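Local atomic coordinates of L-asparaginase I (PDB entry 2OCD), a protein that probably catalyses, as a homotetramer, the hydrolysis of L-asparagine to L-aspartate and ammonium. Residues D73-N78 / D83-L88; A140-N145 / I185-S190; E146-L149 / R154-R157. One frame throughout, in Å; residues are numbered along the deposited sequence.

Contact 1 (D73-N78 / D83-L88); sequences DDIAAN and DGFVIL
I75 on helix 65-78 meets F85 on strand 84-88 where the helix packs on the parallel part of the N-terminal domain's sheet. This is the second half of a beta-alpha-beta crossover: the chain leaves strand 48-58, runs through the helix and returns to the sheet two places along, with strand 5-12 between. The short axes run at 156° to each other and come within 10.2 Å, a separation bridged by side chains with no hydrogen bond across. The tight part is the methyl CD1 of I75, which lies 3.7 Å from F85 CD1 and 3.9 Å from F85 CB. It approaches the ring obliquely, and the two side chains pass side by side, pointing opposite ways. In I75 the CG1 branch stands beside the backbone N (chi1 -65°), and CD1 at its end reaches the phenyl group. I87, two residues further along the strand and on the same face, packs more loosely: its CD1 is 4.4 Å from I75 CG1. V86, between them, points to the other side of the sheet and packs on L132, A135 and L136 of helix 127-141. On the helix, D73 and A77 lie on the solvent side, whereas D74 turns its OD1 to the hydroxyl of Y54. The far end of the phenyl ring meets backbone: the carbonyl oxygen N78 O lies at its edge, close to the ring plane, a placement consistent with a weak electrostatic attraction to the ring hydrogens, and sits 3.7 Å from F85 CZ.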
# COMPACT_ATOMS: atom_id res chain seq x y z
N ASP B 73 -0.38 12.47 37.82
CA ASP B 73 -0.77 12.36 39.22
C ASP B 73 -2.03 11.57 39.42
O ASP B 73 -2.20 10.93 40.43
CB ASP B 73 -0.95 13.73 39.83
CG ASP B 73 0.34 14.49 39.94
OD1 ASP B 73 1.44 13.86 39.94
OD2 ASP B 73 0.24 15.74 40.05
N ASP B 74 -2.93 11.64 38.45
CA ASP B 74 -4.20 10.96 38.52
C ASP B 74 -3.91 9.47 38.37
O ASP B 74 -4.27 8.64 39.22
CB ASP B 74 -5.08 11.51 37.41
CG ASP B 74 -6.39 10.81 37.31
OD1 ASP B 74 -7.02 10.72 36.23
OD2 ASP B 74 -6.80 10.31 38.34
N ILE B 75 -3.17 9.12 37.34
CA ILE B 75 -2.72 7.74 37.20
C ILE B 75 -2.08 7.14 38.49
O ILE B 75 -2.50 6.04 38.96
CB ILE B 75 -1.79 7.59 35.96
CG1 ILE B 75 -2.59 7.89 34.71
CG2 ILE B 75 -1.20 6.14 35.85
CD1 ILE B 75 -3.79 6.99 34.60
N ALA B 76 -1.08 7.85 39.03
CA ALA B 76 -0.37 7.45 40.26
C ALA B 76 -1.34 7.14 41.40
O ALA B 76 -1.21 6.12 42.09
CB ALA B 76 0.57 8.57 40.72
N ALA B 77 -2.32 8.03 41.58
CA ALA B 77 -3.28 7.89 42.64
C ALA B 77 -4.07 6.63 42.38
O ALA B 77 -4.49 5.98 43.33
CB ALA B 77 -4.19 9.05 42.69
N ASN B 78 -4.29 6.26 41.13
CA ASN B 78 -5.12 5.11 40.85
C ASN B 78 -4.31 3.87 40.53
O ASN B 78 -4.86 2.77 40.26
CB ASN B 78 -6.11 5.44 39.73
CG ASN B 78 -7.21 6.34 40.21
OD1 ASN B 78 -7.27 7.54 39.86
ND2 ASN B 78 -8.08 5.80 41.04
N ASP B 83 -6.00 -2.63 36.89
CA ASP B 83 -5.05 -3.49 36.16
C ASP B 83 -4.50 -2.84 34.88
O ASP B 83 -3.63 -3.43 34.24
CB ASP B 83 -5.71 -4.82 35.82
CG ASP B 83 -6.52 -5.39 37.00
OD1 ASP B 83 -7.77 -5.64 36.86
OD2 ASP B 83 -5.92 -5.55 38.11
N GLY B 84 -5.01 -1.65 34.53
CA GLY B 84 -4.57 -0.91 33.36
C GLY B 84 -5.28 0.45 33.26
O GLY B 84 -6.11 0.81 34.10
N PHE B 85 -4.93 1.23 32.24
CA PHE B 85 -5.41 2.61 32.15
C PHE B 85 -5.54 3.03 30.74
O PHE B 85 -4.63 2.78 29.97
CB PHE B 85 -4.42 3.52 32.85
CG PHE B 85 -4.12 3.07 34.25
CD1 PHE B 85 -4.90 3.50 35.29
CD2 PHE B 85 -3.10 2.16 34.50
CE1 PHE B 85 -4.66 3.08 36.53
CE2 PHE B 85 -2.87 1.72 35.74
CZ PHE B 85 -3.66 2.18 36.77
N VAL B 86 -6.67 3.67 30.41
CA VAL B 86 -6.91 4.31 29.12
C VAL B 86 -7.16 5.78 29.30
O VAL B 86 -8.05 6.17 30.03
CB VAL B 86 -8.17 3.74 28.41
CG1 VAL B 86 -8.45 4.49 27.07
CG2 VAL B 86 -8.00 2.25 28.15
N ILE B 87 -6.39 6.60 28.60
CA ILE B 87 -6.52 8.04 28.72
C ILE B 87 -7.17 8.52 27.44
O ILE B 87 -6.56 8.47 26.36
CB ILE B 87 -5.13 8.69 28.93
CG1 ILE B 87 -4.56 8.34 30.31
CG2 ILE B 87 -5.19 10.21 28.81
CD1 ILE B 87 -3.00 8.38 30.38
N LEU B 88 -8.42 8.98 27.56
CA LEU B 88 -9.11 9.70 26.45
C LEU B 88 -8.70 11.14 26.41
O LEU B 88 -8.64 11.79 27.41
CB LEU B 88 -10.64 9.61 26.56
CG LEU B 88 -11.19 8.19 26.56
CD1 LEU B 88 -12.74 8.23 26.64
CD2 LEU B 88 -10.59 7.38 25.28

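Contact 2 (A140-N145 / I185-S190); sequences ANYPIN and INIELS
The phenol ring of Y142 carries the CG2 methyl of I187 on one face, in a CH-pi contact. The methyl stands 3.5 Å from the ring centroid and 14° off the ring normal, thus almost directly over the centre; its closest ring atom is Y142 CE2, also at 3.5 Å. Nearer the hydroxyl end, I187 CB is 4.0 Å from Y142 OH, and the two side chains cross at a slant. I187 puts CG2 anti to its backbone N, which turns this branch to the ring. A second pair of flat groups lies at the start of the strand, where the amide of N186, just before it, donates through ND2 to E188 OE1 at 3.3 Å. The N-H...O angle is 143°; OE1 accepts on its syn lone pair and lies 23° out of the amide plane of N186. The alternation of strand 187-189 sends E188 away from the contact, while I187 and L189 face it and also touch L181 on the adjoining strand. L189 makes the looser end, its CD1 4.3 Å from I144 CD1. I187 further packs on R125 of the second subunit. Y142 is the first residue after helix 127-141 to leave helical backbone angles. Since strand 147-151 follows this helix in the chain, the arrangement is that of an alpha-to-beta connection, laid against the antiparallel strand that is outermost within this chain in the mixed sheet of the N-terminal domain.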
# COMPACT_ATOMS: atom_id res chain seq x y z
N ALA B 140 -6.50 -5.19 28.71
CA ALA B 140 -6.86 -6.28 29.59
C ALA B 140 -6.38 -7.60 29.07
O ALA B 140 -5.94 -8.45 29.84
CB ALA B 140 -8.36 -6.32 29.74
N ASN B 141 -6.45 -7.82 27.78
CA ASN B 141 -6.05 -9.13 27.26
C ASN B 141 -4.67 -9.18 26.63
O ASN B 141 -4.16 -10.26 26.30
CB ASN B 141 -7.12 -9.65 26.30
CG ASN B 141 -8.46 -9.93 27.01
OD1 ASN B 141 -8.95 -9.12 27.81
ND2 ASN B 141 -9.04 -11.08 26.74
N TYR B 142 -4.04 -8.02 26.46
CA TYR B 142 -2.73 -7.95 25.84
C TYR B 142 -1.94 -6.82 26.44
O TYR B 142 -1.47 -5.99 25.70
CB TYR B 142 -2.85 -7.70 24.33
CG TYR B 142 -3.62 -8.75 23.59
CD1 TYR B 142 -5.01 -8.71 23.54
CD2 TYR B 142 -2.98 -9.79 22.93
CE1 TYR B 142 -5.74 -9.69 22.87
CE2 TYR B 142 -3.72 -10.76 22.27
CZ TYR B 142 -5.09 -10.69 22.25
OH TYR B 142 -5.83 -11.66 21.59
N PRO B 143 -1.74 -6.82 27.77
CA PRO B 143 -1.15 -5.65 28.42
C PRO B 143 0.29 -5.45 28.03
O PRO B 143 1.13 -6.36 28.19
CB PRO B 143 -1.28 -5.98 29.93
CG PRO B 143 -1.39 -7.44 30.03
CD PRO B 143 -2.01 -7.92 28.73
N ILE B 144 0.59 -4.27 27.51
CA ILE B 144 1.97 -3.88 27.24
C ILE B 144 2.29 -2.81 28.24
O ILE B 144 1.62 -1.81 28.24
CB ILE B 144 2.12 -3.26 25.84
CG1 ILE B 144 1.44 -4.12 24.75
CG2 ILE B 144 3.62 -2.97 25.55
CD1 ILE B 144 1.74 -5.52 24.85
N ASN B 145 3.35 -2.98 29.03
CA ASN B 145 3.59 -2.11 30.19
C ASN B 145 4.39 -0.88 29.81
O ASN B 145 5.50 -0.67 30.31
CB ASN B 145 4.29 -2.85 31.35
CG ASN B 145 3.50 -4.06 31.87
OD1 ASN B 145 4.09 -5.08 32.24
ND2 ASN B 145 2.17 -3.93 31.92
N ILE B 185 -9.18 -7.61 12.20
CA ILE B 185 -10.02 -8.74 12.47
C ILE B 185 -9.39 -9.63 13.57
O ILE B 185 -10.06 -10.29 14.34
CB ILE B 185 -10.22 -9.53 11.15
CG1 ILE B 185 -11.45 -10.44 11.22
CG2 ILE B 185 -8.96 -10.29 10.79
CD1 ILE B 185 -12.67 -9.86 10.51
N ASN B 186 -8.07 -9.63 13.63
CA ASN B 186 -7.34 -10.41 14.59
C ASN B 186 -6.32 -9.52 15.30
O ASN B 186 -5.55 -8.82 14.63
CB ASN B 186 -6.63 -11.50 13.79
CG ASN B 186 -6.55 -12.81 14.53
OD1 ASN B 186 -7.50 -13.22 15.20
ND2 ASN B 186 -5.42 -13.51 14.37
N ILE B 187 -6.31 -9.50 16.63
CA ILE B 187 -5.23 -8.82 17.34
C ILE B 187 -3.89 -9.48 17.02
O ILE B 187 -3.71 -10.65 17.26
CB ILE B 187 -5.42 -8.75 18.87
CG1 ILE B 187 -6.27 -7.54 19.26
CG2 ILE B 187 -4.09 -8.56 19.56
CD1 ILE B 187 -7.70 -7.76 19.17
N GLU B 188 -2.96 -8.68 16.48
CA GLU B 188 -1.68 -9.14 15.96
C GLU B 188 -0.47 -8.38 16.57
O GLU B 188 -0.28 -7.20 16.35
CB GLU B 188 -1.69 -8.97 14.44
CG GLU B 188 -1.08 -10.11 13.68
CD GLU B 188 -1.93 -11.36 13.79
OE1 GLU B 188 -3.17 -11.25 13.61
OE2 GLU B 188 -1.36 -12.46 14.07
N LEU B 189 0.38 -9.12 17.27
CA LEU B 189 1.44 -8.56 18.08
C LEU B 189 2.75 -8.48 17.26
O LEU B 189 3.03 -9.37 16.45
CB LEU B 189 1.58 -9.46 19.31
CG LEU B 189 2.09 -9.04 20.70
CD1 LEU B 189 1.39 -7.79 21.25
CD2 LEU B 189 1.93 -10.25 21.65
N SER B 190 3.55 -7.43 17.41
CA SER B 190 4.84 -7.42 16.73
C SER B 190 5.75 -8.44 17.36
O SER B 190 5.52 -8.91 18.48
CB SER B 190 5.50 -6.04 16.76
OG SER B 190 5.18 -5.30 15.58

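Contact 3 (E146-L149 / R154-R157); sequences EVTL and RLMR
E146 and R157 form a two-pronged salt bridge at the open end of the beta hairpin made by strands 147-151 and 154-157. The guanidinium approaches side-on: R157 NE donates to E146 OE1 at 2.8 Å and R157 NH2 to E146 OE2 at 2.9 Å. Both oxygens accept on their syn lone pairs; two bonds to separate oxygens, with the planes 23° apart, are consistent with both groups being held against rotation. The remaining nitrogen, R157 NH1, binds the carbonyl oxygen of G333, linking the hairpin to the chain's C-terminal end. Further in, L149 and M156 make an antiparallel hydrogen-bonded pair, L149 N to M156 O and M156 N to L149 O, each 2.9 Å; the second is the straighter, at 171°. Packing divides between two faces. On that of I113 and L181, T148 crosses L155, with T148 OG1 3.3 Å from L155 CD1; this hydroxyl also has a weak hydrogen bond to V112 O. Toward F172, the chain of selenomethionine M156 bends about its CG-SE bond (chi3 -95°), and its methyl CE comes 3.9 Å from L149 CD2.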
# COMPACT_ATOMS: atom_id res chain seq x y z
N GLU B 146 3.83 -0.09 28.91
CA GLU B 146 4.41 1.14 28.45
C GLU B 146 3.27 2.11 28.18
O GLU B 146 2.08 1.73 28.21
CB GLU B 146 5.19 1.00 27.13
CG GLU B 146 5.86 -0.31 26.72
CD GLU B 146 6.72 -0.12 25.39
OE1 GLU B 146 6.91 1.05 24.96
OE2 GLU B 146 7.24 -1.14 24.80
N VAL B 147 3.66 3.35 27.93
CA VAL B 147 2.72 4.36 27.42
C VAL B 147 2.54 4.18 25.91
O VAL B 147 3.47 4.35 25.13
CB VAL B 147 3.16 5.78 27.79
CG1 VAL B 147 2.14 6.77 27.29
CG2 VAL B 147 3.22 5.92 29.29
N THR B 148 1.34 3.79 25.50
CA THR B 148 1.07 3.52 24.09
C THR B 148 -0.07 4.40 23.56
O THR B 148 -0.73 5.12 24.34
CB THR B 148 0.75 2.02 23.89
OG1 THR B 148 -0.39 1.65 24.69
CG2 THR B 148 2.00 1.13 24.27
N LEU B 149 -0.30 4.35 22.25
CA LEU B 149 -1.24 5.28 21.57
C LEU B 149 -2.02 4.48 20.57
O LEU B 149 -1.44 3.85 19.67
CB LEU B 149 -0.49 6.45 20.91
CG LEU B 149 -1.28 7.63 20.30
CD1 LEU B 149 -0.48 8.97 20.25
CD2 LEU B 149 -1.76 7.38 18.90
N ARG B 154 -4.23 0.55 15.17
CA ARG B 154 -2.88 0.13 15.53
C ARG B 154 -2.42 0.76 16.85
O ARG B 154 -2.84 1.85 17.21
CB ARG B 154 -1.92 0.42 14.40
CG ARG B 154 -1.52 1.86 14.21
CD ARG B 154 -0.58 2.04 12.98
NE ARG B 154 -1.37 2.09 11.74
CZ ARG B 154 -1.82 3.20 11.14
NH1 ARG B 154 -1.52 4.40 11.59
NH2 ARG B 154 -2.56 3.09 10.07
N LEU B 155 -1.62 0.01 17.60
CA LEU B 155 -1.13 0.48 18.85
C LEU B 155 0.31 0.82 18.66
O LEU B 155 1.10 -0.05 18.32
CB LEU B 155 -1.22 -0.62 19.89
CG LEU B 155 -0.78 -0.18 21.28
CD1 LEU B 155 -1.82 0.78 21.86
CD2 LEU B 155 -0.51 -1.41 22.21
N MSE B 156 0.67 2.07 18.92
CA MSE B 156 2.05 2.49 18.73
C MSE B 156 2.71 2.87 20.02
O MSE B 156 2.06 3.27 20.94
CB MSE B 156 2.10 3.68 17.77
CG MSE B 156 1.55 3.35 16.39
SE MSE B 156 0.79 4.96 15.59
CE MSE B 156 -1.11 4.61 16.17
N ARG B 157 4.04 2.75 20.08
CA ARG B 157 4.77 3.28 21.24
C ARG B 157 4.47 4.77 21.36
O ARG B 157 4.58 5.49 20.39
CB ARG B 157 6.27 3.03 21.11
CG ARG B 157 7.06 3.53 22.30
CD ARG B 157 8.49 2.93 22.37
NE ARG B 157 8.44 1.51 22.72
CZ ARG B 157 9.30 0.59 22.34
NH1 ARG B 157 10.33 0.89 21.60
NH2 ARG B 157 9.11 -0.66 22.70

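All three contacts reach the same mixed sheet of the N-terminal domain. Contact 1 packs a helix on its parallel strands, contact 3 is the hairpin where the strand direction reverses, and contact 2 reaches the antiparallel strand that is outermost within this chain. Contacts 2 and 3 are closest, with centres about 11 Å apart, and touch through I144 CG1 and L155 CD2 at 4.2 Å. Contact 1 touches neither; its centre lies about 15 Å from that of contact 3 and about 19 Å from that of contact 2. Contact 3 comes nearest the predicted substrate site, the L149 side chain being about 8 Å from that of T91; the side chain of I87 in contact 1 is about 10 Å from that of S60. Contact 2 lies away from the site.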